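PDB 5IXP: extracellular solute-binding protein family 1 from Kribbella flavida, which probably captures a solute, perhaps a sugar, outside the cell and delivers it to an ABC transporter for import. Local coordinates for residues 240-245 with 325-330; 230-235 with 255-260; 302-305 with 309-312; 320-325 with 338-343; 221-226 with 246-251. All blocks are in the same frame, centred on the assembly; numbering follows the deposited sequence.

Contact 1: 240-245 with 325-330; sequences WLLGVI and QVNPYF
Leu242 and Phe330 mark the nearest backbone approach, 8.1 Å between their CA atoms, where the first turns of helix 241-249 face the irregular segment 325-330. Leu242 does most of the bridging. Its CG stands opposite the carbonyl carbon (chi1 -63°), which carries the CD2 methyl over the centre of one face of the Phe330 ring in a CH-pi contact, 3.6 Å from the ring centroid and 13° off the ring normal. The backbone O of Leu242 lies 3.4 Å from CE1 of the same ring, and Ile245 brings CG2 to within 3.7 Å of Phe330 CZ, the two side chains crossing at about a right angle. The other branch of Leu242, CD1, rests against ND2 of Asn327 at 4.0 Å. Asn327 OD1 accepts a hydrogen bond of 3.0 Å from the backbone N of Phe330, an Asx motif that helps hold the turn carrying the ring; the donor stands 45° out of the carbonyl plane. With Phe330 cut back to alanine, the Leu242 CD2 methyl would probably lose its ring face and a gap would open beside Ile245. Phe330 also meets the ring of Trp257 on strand 257-260, Leu242 leans on Val335 and Phe339 of helix 335-344, and both Leu242 and Ile245 pack on Cys237 of strand 232-238, the disulfide partner of Cys119.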
# COMPACT_ATOMS: atom_id res chain seq x y z
N TRP A 240 -5.32 2.61 -6.53
CA TRP A 240 -5.58 4.01 -6.22
C TRP A 240 -4.61 4.96 -6.91
O TRP A 240 -4.87 6.17 -6.94
CB TRP A 240 -5.54 4.25 -4.70
CG TRP A 240 -4.25 3.84 -4.00
CD1 TRP A 240 -4.03 2.67 -3.32
CD2 TRP A 240 -3.04 4.59 -3.90
NE1 TRP A 240 -2.75 2.65 -2.80
CE2 TRP A 240 -2.12 3.82 -3.15
CE3 TRP A 240 -2.64 5.85 -4.38
CZ2 TRP A 240 -0.83 4.26 -2.87
CZ3 TRP A 240 -1.35 6.28 -4.10
CH2 TRP A 240 -0.46 5.49 -3.35
N LEU A 241 -3.50 4.46 -7.45
CA LEU A 241 -2.55 5.35 -8.12
C LEU A 241 -2.99 5.73 -9.53
O LEU A 241 -2.50 6.73 -10.06
CB LEU A 241 -1.16 4.69 -8.16
CG LEU A 241 0.02 5.56 -8.59
CD1 LEU A 241 0.27 6.66 -7.56
CD2 LEU A 241 1.27 4.72 -8.79
N LEU A 242 -3.91 4.97 -10.13
CA LEU A 242 -4.37 5.29 -11.49
C LEU A 242 -4.84 6.74 -11.60
O LEU A 242 -4.50 7.45 -12.56
CB LEU A 242 -5.50 4.34 -11.91
CG LEU A 242 -5.11 2.87 -12.01
CD1 LEU A 242 -6.33 2.00 -12.29
CD2 LEU A 242 -4.08 2.70 -13.09
N GLY A 243 -5.61 7.20 -10.61
CA GLY A 243 -6.10 8.57 -10.65
C GLY A 243 -4.99 9.59 -10.49
O GLY A 243 -5.08 10.69 -11.04
N VAL A 244 -3.96 9.27 -9.72
CA VAL A 244 -2.81 10.16 -9.59
C VAL A 244 -2.10 10.30 -10.93
O VAL A 244 -1.75 11.41 -11.36
CB VAL A 244 -1.86 9.64 -8.50
CG1 VAL A 244 -0.58 10.45 -8.47
CG2 VAL A 244 -2.55 9.66 -7.14
N ILE A 245 -1.88 9.17 -11.61
CA ILE A 245 -1.19 9.19 -12.90
C ILE A 245 -1.99 10.02 -13.90
O ILE A 245 -1.44 10.88 -14.60
CB ILE A 245 -0.97 7.76 -13.42
CG1 ILE A 245 0.02 7.01 -12.52
CG2 ILE A 245 -0.48 7.76 -14.88
CD1 ILE A 245 0.10 5.52 -12.78
N GLN A 325 -16.12 -2.43 -13.51
CA GLN A 325 -15.47 -1.13 -13.57
C GLN A 325 -14.44 -1.10 -14.69
O GLN A 325 -13.62 -2.01 -14.83
CB GLN A 325 -14.80 -0.81 -12.23
CG GLN A 325 -14.29 0.62 -12.14
CD GLN A 325 -13.29 0.81 -11.02
OE1 GLN A 325 -12.61 -0.13 -10.60
NE2 GLN A 325 -13.19 2.04 -10.51
N VAL A 326 -14.49 -0.04 -15.49
CA VAL A 326 -13.56 0.18 -16.58
C VAL A 326 -12.92 1.55 -16.38
O VAL A 326 -13.53 2.46 -15.80
CB VAL A 326 -14.29 0.09 -17.95
CG1 VAL A 326 -13.39 0.49 -19.09
CG2 VAL A 326 -14.82 -1.33 -18.16
N ASN A 327 -11.67 1.70 -16.81
CA ASN A 327 -11.00 2.99 -16.70
C ASN A 327 -10.76 3.55 -18.10
O ASN A 327 -9.79 3.16 -18.76
CB ASN A 327 -9.69 2.86 -15.93
CG ASN A 327 -9.04 4.22 -15.64
OD1 ASN A 327 -8.87 5.05 -16.54
ND2 ASN A 327 -8.68 4.44 -14.37
N PRO A 328 -11.59 4.49 -18.57
CA PRO A 328 -11.40 5.00 -19.94
C PRO A 328 -10.03 5.62 -20.19
O PRO A 328 -9.47 5.44 -21.28
CB PRO A 328 -12.52 6.04 -20.07
CG PRO A 328 -13.53 5.65 -19.04
CD PRO A 328 -12.75 5.11 -17.90
N TYR A 329 -9.48 6.34 -19.22
CA TYR A 329 -8.17 6.97 -19.42
C TYR A 329 -7.10 5.92 -19.72
O TYR A 329 -6.25 6.13 -20.59
CB TYR A 329 -7.78 7.79 -18.19
CG TYR A 329 -6.56 8.66 -18.39
CD1 TYR A 329 -6.70 9.99 -18.77
CD2 TYR A 329 -5.28 8.17 -18.18
CE1 TYR A 329 -5.60 10.81 -18.95
CE2 TYR A 329 -4.16 8.98 -18.35
CZ TYR A 329 -4.33 10.30 -18.73
OH TYR A 329 -3.24 11.12 -18.90
N PHE A 330 -7.13 4.80 -19.01
CA PHE A 330 -6.15 3.73 -19.20
C PHE A 330 -6.63 2.73 -20.26
O PHE A 330 -6.75 1.53 -20.03
CB PHE A 330 -5.86 3.03 -17.87
CG PHE A 330 -4.95 3.81 -16.99
CD1 PHE A 330 -5.43 4.87 -16.24
CD2 PHE A 330 -3.59 3.51 -16.94
CE1 PHE A 330 -4.58 5.61 -15.43
CE2 PHE A 330 -2.74 4.25 -16.13
CZ PHE A 330 -3.23 5.30 -15.39

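Contact 2: 230-235 with 255-260; sequences DAFATM and GKWDVA
Phe232 and Trp257 meet edge-on to the indole: Phe232 CE1, on the flank of its ring, lies 4.4 Å from Trp257 CH2, near the indole plane. This apolar pairing is loose, between backbones whose nearest CA atoms, those of Ala233 and Trp257, are 9.1 Å apart. The carbonyl O of Ala233 stands 4.4 Å from CZ3 of the same indole. Nearer the surface, a water joins the segments: it donates to Asp230 OD1 at 2.8 Å and accepts from Lys256 NZ at 3.1 Å, bridging opposite charges 5.2 Å apart between OD1 of Asp230 and NZ of Lys256. The spacing follows from the sheet, in which strands 232-238 and 257-260 both pair antiparallel with strand 108-121 and so flank it. Trp257 touches Arg121 of that strand and, with CG beside its backbone N (chi1 -79°), extends its indole toward Phe232, which comes just before the corner the chain turns at Ala233. In the next shell, Phe227 packs edge-to-face with Phe232, and Ile245 and Ala249 of helix 241-249 touch Trp257. Asp230 OD1 also forms a salt bridge with Arg121, while Lys256 NZ donates to the carbonyl O of Phe252 and makes a cation-pi contact with the Phe252 ring.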
# COMPACT_ATOMS: atom_id res chain seq x y z
N ASP A 230 8.46 11.82 -21.58
CA ASP A 230 8.76 10.41 -21.81
C ASP A 230 9.74 9.84 -20.78
O ASP A 230 10.45 8.88 -21.10
CB ASP A 230 9.30 10.21 -23.23
CG ASP A 230 8.29 10.60 -24.30
OD1 ASP A 230 7.09 10.74 -23.97
OD2 ASP A 230 8.71 10.77 -25.47
N ALA A 231 9.77 10.39 -19.57
CA ALA A 231 10.84 10.07 -18.62
C ALA A 231 10.84 8.59 -18.21
O ALA A 231 11.92 8.00 -18.04
CB ALA A 231 10.75 10.95 -17.38
N PHE A 232 9.67 7.99 -18.00
CA PHE A 232 9.64 6.58 -17.60
C PHE A 232 8.44 5.87 -18.21
O PHE A 232 7.40 6.48 -18.46
CB PHE A 232 9.64 6.42 -16.07
CG PHE A 232 8.59 7.23 -15.36
CD1 PHE A 232 7.32 6.72 -15.15
CD2 PHE A 232 8.87 8.51 -14.90
CE1 PHE A 232 6.34 7.47 -14.49
CE2 PHE A 232 7.90 9.27 -14.25
CZ PHE A 232 6.64 8.75 -14.05
N ALA A 233 8.59 4.55 -18.42
CA ALA A 233 7.63 3.77 -19.19
C ALA A 233 6.75 2.83 -18.36
O ALA A 233 5.74 2.36 -18.89
CB ALA A 233 8.35 2.94 -20.26
N THR A 234 7.12 2.52 -17.12
CA THR A 234 6.32 1.63 -16.27
C THR A 234 6.30 2.14 -14.84
O THR A 234 7.16 2.91 -14.41
CB THR A 234 6.84 0.19 -16.24
OG1 THR A 234 8.07 0.15 -15.49
CG2 THR A 234 7.09 -0.37 -17.65
N MSE A 235 5.29 1.69 -14.09
CA MSE A 235 5.25 1.86 -12.63
C MSE A 235 4.59 0.66 -11.96
O MSE A 235 3.63 0.10 -12.50
CB MSE A 235 4.47 3.12 -12.22
CG MSE A 235 5.18 4.44 -12.39
SE MSE A 235 4.20 5.76 -11.33
CE MSE A 235 4.79 5.15 -9.53
N GLY A 255 -4.46 8.42 -24.23
CA GLY A 255 -4.09 7.43 -25.22
C GLY A 255 -2.74 6.77 -25.01
O GLY A 255 -2.34 5.95 -25.85
N LYS A 256 -2.04 7.08 -23.93
CA LYS A 256 -0.68 6.59 -23.76
C LYS A 256 -0.51 5.55 -22.65
O LYS A 256 0.53 4.88 -22.62
CB LYS A 256 0.28 7.75 -23.49
CG LYS A 256 0.45 8.68 -24.67
CD LYS A 256 1.41 9.82 -24.37
CE LYS A 256 1.53 10.75 -25.57
NZ LYS A 256 2.22 12.02 -25.18
N TRP A 257 -1.49 5.39 -21.76
CA TRP A 257 -1.34 4.51 -20.61
C TRP A 257 -2.26 3.30 -20.70
O TRP A 257 -3.36 3.36 -21.26
CB TRP A 257 -1.62 5.25 -19.29
CG TRP A 257 -0.49 6.11 -18.79
CD1 TRP A 257 -0.37 7.46 -18.91
CD2 TRP A 257 0.66 5.66 -18.06
NE1 TRP A 257 0.80 7.89 -18.30
CE2 TRP A 257 1.44 6.80 -17.77
CE3 TRP A 257 1.10 4.41 -17.62
CZ2 TRP A 257 2.64 6.73 -17.07
CZ3 TRP A 257 2.29 4.33 -16.92
CH2 TRP A 257 3.05 5.49 -16.65
N ASP A 258 -1.78 2.18 -20.16
CA ASP A 258 -2.57 0.97 -20.01
C ASP A 258 -2.14 0.30 -18.71
O ASP A 258 -1.19 0.73 -18.05
CB ASP A 258 -2.39 0.02 -21.20
CG ASP A 258 -3.65 -0.79 -21.51
OD1 ASP A 258 -4.42 -1.12 -20.57
OD2 ASP A 258 -3.88 -1.09 -22.71
N VAL A 259 -2.83 -0.77 -18.34
CA VAL A 259 -2.45 -1.52 -17.15
C VAL A 259 -2.54 -3.00 -17.47
O VAL A 259 -3.50 -3.46 -18.10
CB VAL A 259 -3.30 -1.13 -15.92
CG1 VAL A 259 -4.76 -1.35 -16.19
CG2 VAL A 259 -2.85 -1.91 -14.70
N ALA A 260 -1.51 -3.73 -17.05
CA ALA A 260 -1.37 -5.15 -17.29
C ALA A 260 -1.72 -5.94 -16.03
O ALA A 260 -1.33 -5.55 -14.93
CB ALA A 260 0.05 -5.49 -17.74
O HOH W 1 5.16 11.31 -25.93

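Contact 3: 302-305 with 309-312; sequences KVFK and SFPS
Phe304, on helix 297-307, meets Ser309 almost at once, because the chain turns back after the helix and brings their CA atoms to 4.8 Å. From the start of the side chain outward, its contacts are first with backbone and then with rings. The CA of Phe304 makes a C-H...O contact of 3.4 Å with the carbonyl O of Ser309, and CB lies equally close to that oxygen. CG is a little farther away, but CD1 returns to 3.3 Å from Ser309 O, which lies in the plane of the ring, at its edge. The side chain thus skirts this one oxygen from CB to CD1. This course depends on CG standing opposite the backbone N (chi1 174°), which carries the ring past the carbonyl. CD1 also meets CD of Pro311 at 4.0 Å, the two side chains crossing at a slant, and CE1 approaches CD1 of Phe310 at 4.3 Å. Farther along the ring, CE2 lies near the carbonyl O of Gln321 and the tip atom CZ near OE1 of Gln325. The unit is a helix followed by a tight return into a short, weakly bonded strand of the solute-binding-protein fold: 310-311 pairs antiparallel with strand 108-121 of the mixed sheet, and the helix packs against the strand it has just led into. Val303 extends the packing by setting its CG1 methyl 3.9 Å from CB of Ser309. Pro311 CD also lies over one face of the Phe310 ring, toward its rim. Val322 touches Phe304, while Phe310 reaches Phe339, Val340 and Ala343 of helix 335-344.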
# COMPACT_ATOMS: atom_id res chain seq x y z
N LYS A 302 -20.26 0.48 -1.04
CA LYS A 302 -20.71 1.87 -1.05
C LYS A 302 -19.53 2.83 -1.12
O LYS A 302 -19.56 3.82 -1.87
CB LYS A 302 -21.57 2.17 0.17
CG LYS A 302 -22.88 1.42 0.20
CD LYS A 302 -23.54 1.62 1.56
CE LYS A 302 -24.67 0.65 1.79
NZ LYS A 302 -25.09 0.65 3.22
N VAL A 303 -18.48 2.56 -0.33
CA VAL A 303 -17.29 3.41 -0.34
C VAL A 303 -16.60 3.34 -1.70
O VAL A 303 -16.15 4.37 -2.23
CB VAL A 303 -16.34 2.98 0.81
CG1 VAL A 303 -14.98 3.67 0.68
CG2 VAL A 303 -16.99 3.27 2.19
N PHE A 304 -16.51 2.14 -2.28
CA PHE A 304 -15.93 2.00 -3.61
C PHE A 304 -16.65 2.89 -4.63
O PHE A 304 -16.01 3.57 -5.44
CB PHE A 304 -15.99 0.53 -4.05
CG PHE A 304 -15.55 0.30 -5.47
CD1 PHE A 304 -14.21 0.32 -5.81
CD2 PHE A 304 -16.49 0.05 -6.47
CE1 PHE A 304 -13.80 0.10 -7.12
CE2 PHE A 304 -16.09 -0.17 -7.78
CZ PHE A 304 -14.75 -0.15 -8.11
N LYS A 305 -17.99 2.90 -4.60
CA LYS A 305 -18.69 3.74 -5.56
C LYS A 305 -18.57 5.21 -5.23
O LYS A 305 -18.58 6.04 -6.14
CB LYS A 305 -20.16 3.33 -5.66
CG LYS A 305 -20.34 1.83 -5.74
CD LYS A 305 -21.72 1.48 -6.20
CE LYS A 305 -22.75 1.87 -5.18
NZ LYS A 305 -23.61 0.70 -4.82
N SER A 309 -12.24 3.65 -3.35
CA SER A 309 -11.36 2.80 -2.57
C SER A 309 -11.63 1.32 -2.84
O SER A 309 -12.78 0.88 -2.87
CB SER A 309 -11.55 3.08 -1.09
OG SER A 309 -11.40 4.46 -0.83
N PHE A 310 -10.55 0.55 -3.01
CA PHE A 310 -10.75 -0.84 -3.45
C PHE A 310 -11.03 -1.74 -2.24
O PHE A 310 -10.26 -1.72 -1.27
CB PHE A 310 -9.55 -1.36 -4.23
CG PHE A 310 -9.85 -2.60 -5.00
CD1 PHE A 310 -10.51 -2.52 -6.22
CD2 PHE A 310 -9.56 -3.85 -4.48
CE1 PHE A 310 -10.83 -3.67 -6.94
CE2 PHE A 310 -9.87 -5.01 -5.19
CZ PHE A 310 -10.52 -4.92 -6.42
N PRO A 311 -12.10 -2.54 -2.27
CA PRO A 311 -12.48 -3.32 -1.08
C PRO A 311 -11.45 -4.38 -0.73
O PRO A 311 -10.76 -4.92 -1.59
CB PRO A 311 -13.81 -3.98 -1.49
CG PRO A 311 -14.37 -3.08 -2.54
CD PRO A 311 -13.14 -2.60 -3.31
N SER A 312 -11.37 -4.69 0.57
CA SER A 312 -10.56 -5.81 1.03
C SER A 312 -11.42 -7.01 1.42
O SER A 312 -10.88 -8.00 1.91
CB SER A 312 -9.68 -5.39 2.21
OG SER A 312 -10.43 -5.02 3.36

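Contact 4: 320-325 with 338-343; sequences EQVTAQ and IFVNRA
Val322 and Val340 make a helix-helix packing contact within the periplasmic-binding-protein fold, between the short helix 320-323 and helix 335-344, connected by the loop that contains residues 325-330. The contact is slight, burying 75 Å² in all, and rests on three methyl groups. Both valines have the same rotamer, with CG1 opposite the backbone N (chi1 172° for Val322 and 165° for Val340), yet they present different branches. Val322 offers CG1, the methyl beside its carbonyl carbon, whereas Val340 offers CG2, the one beside its backbone N. In both residues the CB points at the partner helix, and one methyl of each makes the contact. The nearest backbone approach is 7.5 Å, between the CA atoms of Thr323 and Val340. Thr323 adds its methyl rather than its hydroxyl: CG2 lies 4.5 Å from the same Val340 CG2, while OG1 makes a weak hydrogen bond to the carbonyl O of Ser319, just before the helix. Phe310 of strand 310-311, which pairs with strand 108-121, touches both valines, and Phe304 of helix 297-307 meets Val322. Tyr317 packs on Val340 as well. The closest approach between the segments is from Val322 CG1 to Val340 CG2, 4.0 Å.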
# COMPACT_ATOMS: atom_id res chain seq x y z
N GLU A 320 -21.12 -6.97 -9.34
CA GLU A 320 -20.90 -6.33 -10.63
C GLU A 320 -20.51 -4.87 -10.47
O GLU A 320 -19.87 -4.32 -11.37
CB GLU A 320 -22.16 -6.45 -11.51
N GLN A 321 -20.88 -4.22 -9.36
CA GLN A 321 -20.41 -2.85 -9.14
C GLN A 321 -18.89 -2.79 -9.22
O GLN A 321 -18.31 -1.85 -9.78
CB GLN A 321 -20.90 -2.33 -7.79
CG GLN A 321 -22.40 -2.06 -7.73
CD GLN A 321 -22.83 -0.97 -8.70
OE1 GLN A 321 -22.09 -0.02 -8.97
NE2 GLN A 321 -24.03 -1.11 -9.25
N VAL A 322 -18.22 -3.82 -8.70
CA VAL A 322 -16.76 -3.83 -8.75
C VAL A 322 -16.26 -4.38 -10.08
O VAL A 322 -15.48 -3.73 -10.78
CB VAL A 322 -16.18 -4.65 -7.57
CG1 VAL A 322 -14.68 -4.84 -7.74
CG2 VAL A 322 -16.50 -3.97 -6.25
N THR A 323 -16.73 -5.57 -10.47
CA THR A 323 -16.09 -6.26 -11.58
C THR A 323 -16.38 -5.63 -12.93
O THR A 323 -15.66 -5.90 -13.90
CB THR A 323 -16.51 -7.73 -11.62
OG1 THR A 323 -17.94 -7.81 -11.73
CG2 THR A 323 -16.06 -8.45 -10.35
N ALA A 324 -17.40 -4.79 -13.04
CA ALA A 324 -17.70 -4.13 -14.30
C ALA A 324 -16.91 -2.84 -14.50
O ALA A 324 -17.03 -2.21 -15.55
CB ALA A 324 -19.20 -3.84 -14.41
N GLN A 325 -16.12 -2.43 -13.51
CA GLN A 325 -15.47 -1.13 -13.57
C GLN A 325 -14.44 -1.10 -14.69
O GLN A 325 -13.62 -2.01 -14.83
CB GLN A 325 -14.80 -0.81 -12.23
CG GLN A 325 -14.29 0.62 -12.14
CD GLN A 325 -13.29 0.81 -11.02
OE1 GLN A 325 -12.61 -0.13 -10.60
NE2 GLN A 325 -13.19 2.04 -10.51
N ILE A 338 -9.23 -6.63 -13.20
CA ILE A 338 -7.79 -6.71 -13.03
C ILE A 338 -7.42 -6.63 -11.56
O ILE A 338 -6.67 -7.47 -11.04
CB ILE A 338 -7.09 -5.61 -13.85
CG1 ILE A 338 -7.16 -5.92 -15.35
CG2 ILE A 338 -5.64 -5.45 -13.39
CD1 ILE A 338 -6.90 -4.71 -16.23
N PHE A 339 -7.97 -5.65 -10.84
CA PHE A 339 -7.52 -5.49 -9.47
C PHE A 339 -8.15 -6.49 -8.51
O PHE A 339 -7.57 -6.75 -7.45
CB PHE A 339 -7.72 -4.03 -9.04
CG PHE A 339 -6.72 -3.12 -9.68
CD1 PHE A 339 -5.40 -3.11 -9.22
CD2 PHE A 339 -7.05 -2.35 -10.78
CE1 PHE A 339 -4.45 -2.30 -9.83
CE2 PHE A 339 -6.11 -1.55 -11.38
CZ PHE A 339 -4.81 -1.52 -10.91
N VAL A 340 -9.27 -7.12 -8.88
CA VAL A 340 -9.70 -8.32 -8.15
C VAL A 340 -8.62 -9.40 -8.25
O VAL A 340 -8.20 -9.97 -7.25
CB VAL A 340 -11.05 -8.82 -8.68
CG1 VAL A 340 -11.31 -10.24 -8.19
CG2 VAL A 340 -12.17 -7.90 -8.22
N ASN A 341 -8.18 -9.68 -9.48
CA ASN A 341 -7.10 -10.66 -9.66
C ASN A 341 -5.85 -10.25 -8.89
O ASN A 341 -5.21 -11.10 -8.25
CB ASN A 341 -6.77 -10.82 -11.14
CG ASN A 341 -7.87 -11.50 -11.92
OD1 ASN A 341 -8.72 -12.18 -11.34
ND2 ASN A 341 -7.84 -11.34 -13.24
N ARG A 342 -5.49 -8.97 -8.94
CA ARG A 342 -4.27 -8.53 -8.26
C ARG A 342 -4.40 -8.68 -6.75
O ARG A 342 -3.44 -9.06 -6.07
CB ARG A 342 -3.93 -7.08 -8.63
CG ARG A 342 -3.66 -6.85 -10.12
CD ARG A 342 -2.38 -7.53 -10.61
NE ARG A 342 -2.58 -8.91 -11.07
CZ ARG A 342 -1.94 -9.97 -10.58
NH1 ARG A 342 -2.17 -11.17 -11.07
NH2 ARG A 342 -1.05 -9.83 -9.59
N ALA A 343 -5.59 -8.41 -6.20
CA ALA A 343 -5.78 -8.59 -4.76
C ALA A 343 -5.72 -10.06 -4.38
O ALA A 343 -5.13 -10.42 -3.36
CB ALA A 343 -7.11 -7.97 -4.33

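Contact 5: 221-226 with 246-251; sequences DAWTKA and ADNAGT
Thr224 and Asn248 form a partly buried, water-mediated helix-helix contact, joining the short helix 221-226 to the last turn of helix 241-249, with strand 232-238 between them in sequence. Their CA atoms are 6.0 Å apart, yet the direct contacts are van der Waals ones. The Thr224 CG2 methyl lies 3.7 Å from OD1 of Asn248 and also touches the amide carbon, the two side chains crossing at about a right angle. On the other branch of the amide, ND2 of Asn248 approaches CZ3 of Trp223 at 3.7 Å, with the ring and amide planes 90° apart. Two waters supply the polar link. One donates to the carbonyl O of Thr224 (2.8 Å) and to that of Asn248 (2.9 Å), tying backbone to backbone; the other accepts from Asn248 ND2 at 3.2 Å and lies 3.1 Å from Thr224 OG1, in the plane of the Trp223 ring at its edge. Asn248 can serve both neighbours because its CG lies beside the backbone N (chi1 -71°), sending the amide across to helix 221-226. A leucine in its place, lacking ND2, would probably weaken the water bridge to Thr224. Thr224 OG1 is also hydrogen-bonded to the carbonyl O of Ser220, and Trp223 NE1 to Asp165 OD2, which helps fix the indole. Phe227, a little further along the chain, stacks edge-to-face with Trp223 and touches Asn248, while on helix 241-249 Ala246 and Ala249 pack against Tyr329, whose hydroxyl bonds to the carbonyl O of Gly250.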
# COMPACT_ATOMS: atom_id res chain seq x y z
N ASP A 221 8.15 17.51 -6.86
CA ASP A 221 7.73 18.33 -8.00
C ASP A 221 8.29 17.77 -9.31
O ASP A 221 7.59 17.73 -10.32
CB ASP A 221 8.16 19.78 -7.81
CG ASP A 221 7.37 20.48 -6.71
OD1 ASP A 221 6.16 20.20 -6.60
OD2 ASP A 221 7.95 21.31 -5.97
N ALA A 222 9.55 17.35 -9.30
CA ALA A 222 10.15 16.80 -10.52
C ALA A 222 9.41 15.55 -10.98
O ALA A 222 9.13 15.38 -12.17
CB ALA A 222 11.63 16.51 -10.30
N TRP A 223 9.08 14.67 -10.04
CA TRP A 223 8.31 13.47 -10.35
C TRP A 223 6.96 13.82 -10.96
O TRP A 223 6.57 13.29 -12.00
CB TRP A 223 8.15 12.65 -9.07
CG TRP A 223 7.41 11.36 -9.16
CD1 TRP A 223 7.91 10.13 -9.52
CD2 TRP A 223 6.04 11.14 -8.79
NE1 TRP A 223 6.93 9.17 -9.43
CE2 TRP A 223 5.77 9.77 -8.98
CE3 TRP A 223 5.02 11.98 -8.34
CZ2 TRP A 223 4.52 9.21 -8.73
CZ3 TRP A 223 3.77 11.42 -8.08
CH2 TRP A 223 3.53 10.06 -8.28
N THR A 224 6.23 14.74 -10.32
CA THR A 224 4.93 15.15 -10.83
C THR A 224 5.03 15.68 -12.25
O THR A 224 4.28 15.25 -13.14
CB THR A 224 4.33 16.21 -9.90
OG1 THR A 224 4.24 15.68 -8.58
CG2 THR A 224 2.95 16.63 -10.37
N LYS A 225 5.97 16.60 -12.50
CA LYS A 225 6.10 17.17 -13.84
C LYS A 225 6.51 16.11 -14.86
O LYS A 225 6.14 16.21 -16.03
CB LYS A 225 7.13 18.30 -13.83
CG LYS A 225 6.81 19.45 -12.86
CD LYS A 225 5.31 19.62 -12.63
CE LYS A 225 5.03 20.18 -11.23
NZ LYS A 225 3.71 20.88 -11.16
N ALA A 226 7.24 15.08 -14.43
CA ALA A 226 7.75 14.10 -15.38
C ALA A 226 6.65 13.28 -16.03
O ALA A 226 6.90 12.63 -17.06
CB ALA A 226 8.75 13.19 -14.69
N ALA A 246 -3.30 9.77 -13.96
CA ALA A 246 -4.13 10.47 -14.94
C ALA A 246 -4.16 11.96 -14.66
O ALA A 246 -4.13 12.77 -15.59
CB ALA A 246 -5.54 9.88 -14.94
N ASP A 247 -4.22 12.35 -13.38
CA ASP A 247 -4.17 13.77 -13.03
C ASP A 247 -2.84 14.40 -13.44
O ASP A 247 -2.80 15.47 -14.05
CB ASP A 247 -4.40 13.96 -11.53
CG ASP A 247 -5.86 13.81 -11.14
OD1 ASP A 247 -6.75 13.98 -12.01
OD2 ASP A 247 -6.13 13.53 -9.95
N ASN A 248 -1.73 13.73 -13.11
CA ASN A 248 -0.41 14.31 -13.38
C ASN A 248 -0.11 14.34 -14.88
O ASN A 248 0.45 15.32 -15.39
CB ASN A 248 0.67 13.53 -12.63
CG ASN A 248 0.62 13.75 -11.13
OD1 ASN A 248 -0.13 14.60 -10.64
ND2 ASN A 248 1.42 12.98 -10.40
N ALA A 249 -0.45 13.26 -15.59
CA ALA A 249 -0.16 13.22 -17.02
C ALA A 249 -1.13 14.08 -17.82
O ALA A 249 -0.75 14.63 -18.86
CB ALA A 249 -0.19 11.78 -17.52
N GLY A 250 -2.37 14.21 -17.36
CA GLY A 250 -3.34 15.07 -18.02
C GLY A 250 -3.55 14.71 -19.48
O GLY A 250 -3.47 13.54 -19.88
N THR A 251 -3.82 15.74 -20.29
CA THR A 251 -4.10 15.50 -21.71
C THR A 251 -2.87 14.95 -22.43
O THR A 251 -3.02 14.22 -23.42
CB THR A 251 -4.60 16.78 -22.38
OG1 THR A 251 -3.57 17.77 -22.37
CG2 THR A 251 -5.80 17.33 -21.63
O HOH W 2 2.26 17.06 -13.93
O HOH W 3 1.76 14.21 -7.44

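How the contacts relate
Contacts 1, 2 and 5 form one cluster, their centres 12 to 14 Å apart, around helix 241-249, shared by contacts 1 and 5 and lying between the two strands of contact 2 in sequence. Their alternating segments interlock this part of the fold. Contacts 3 and 4, with centres 11 Å apart, group at strand 310-311; contact 3 is nested within the loop closed by contact 1. Contact 1 links the groups, sharing Gln325 with contact 4, as may packing of Val259 on helix 335-344, whereas contacts 3 and 5, centres about 25 Å apart, do not touch. Strand 108-121 pairs with strands of contacts 2 and 3, so the same sheet underlies both groups.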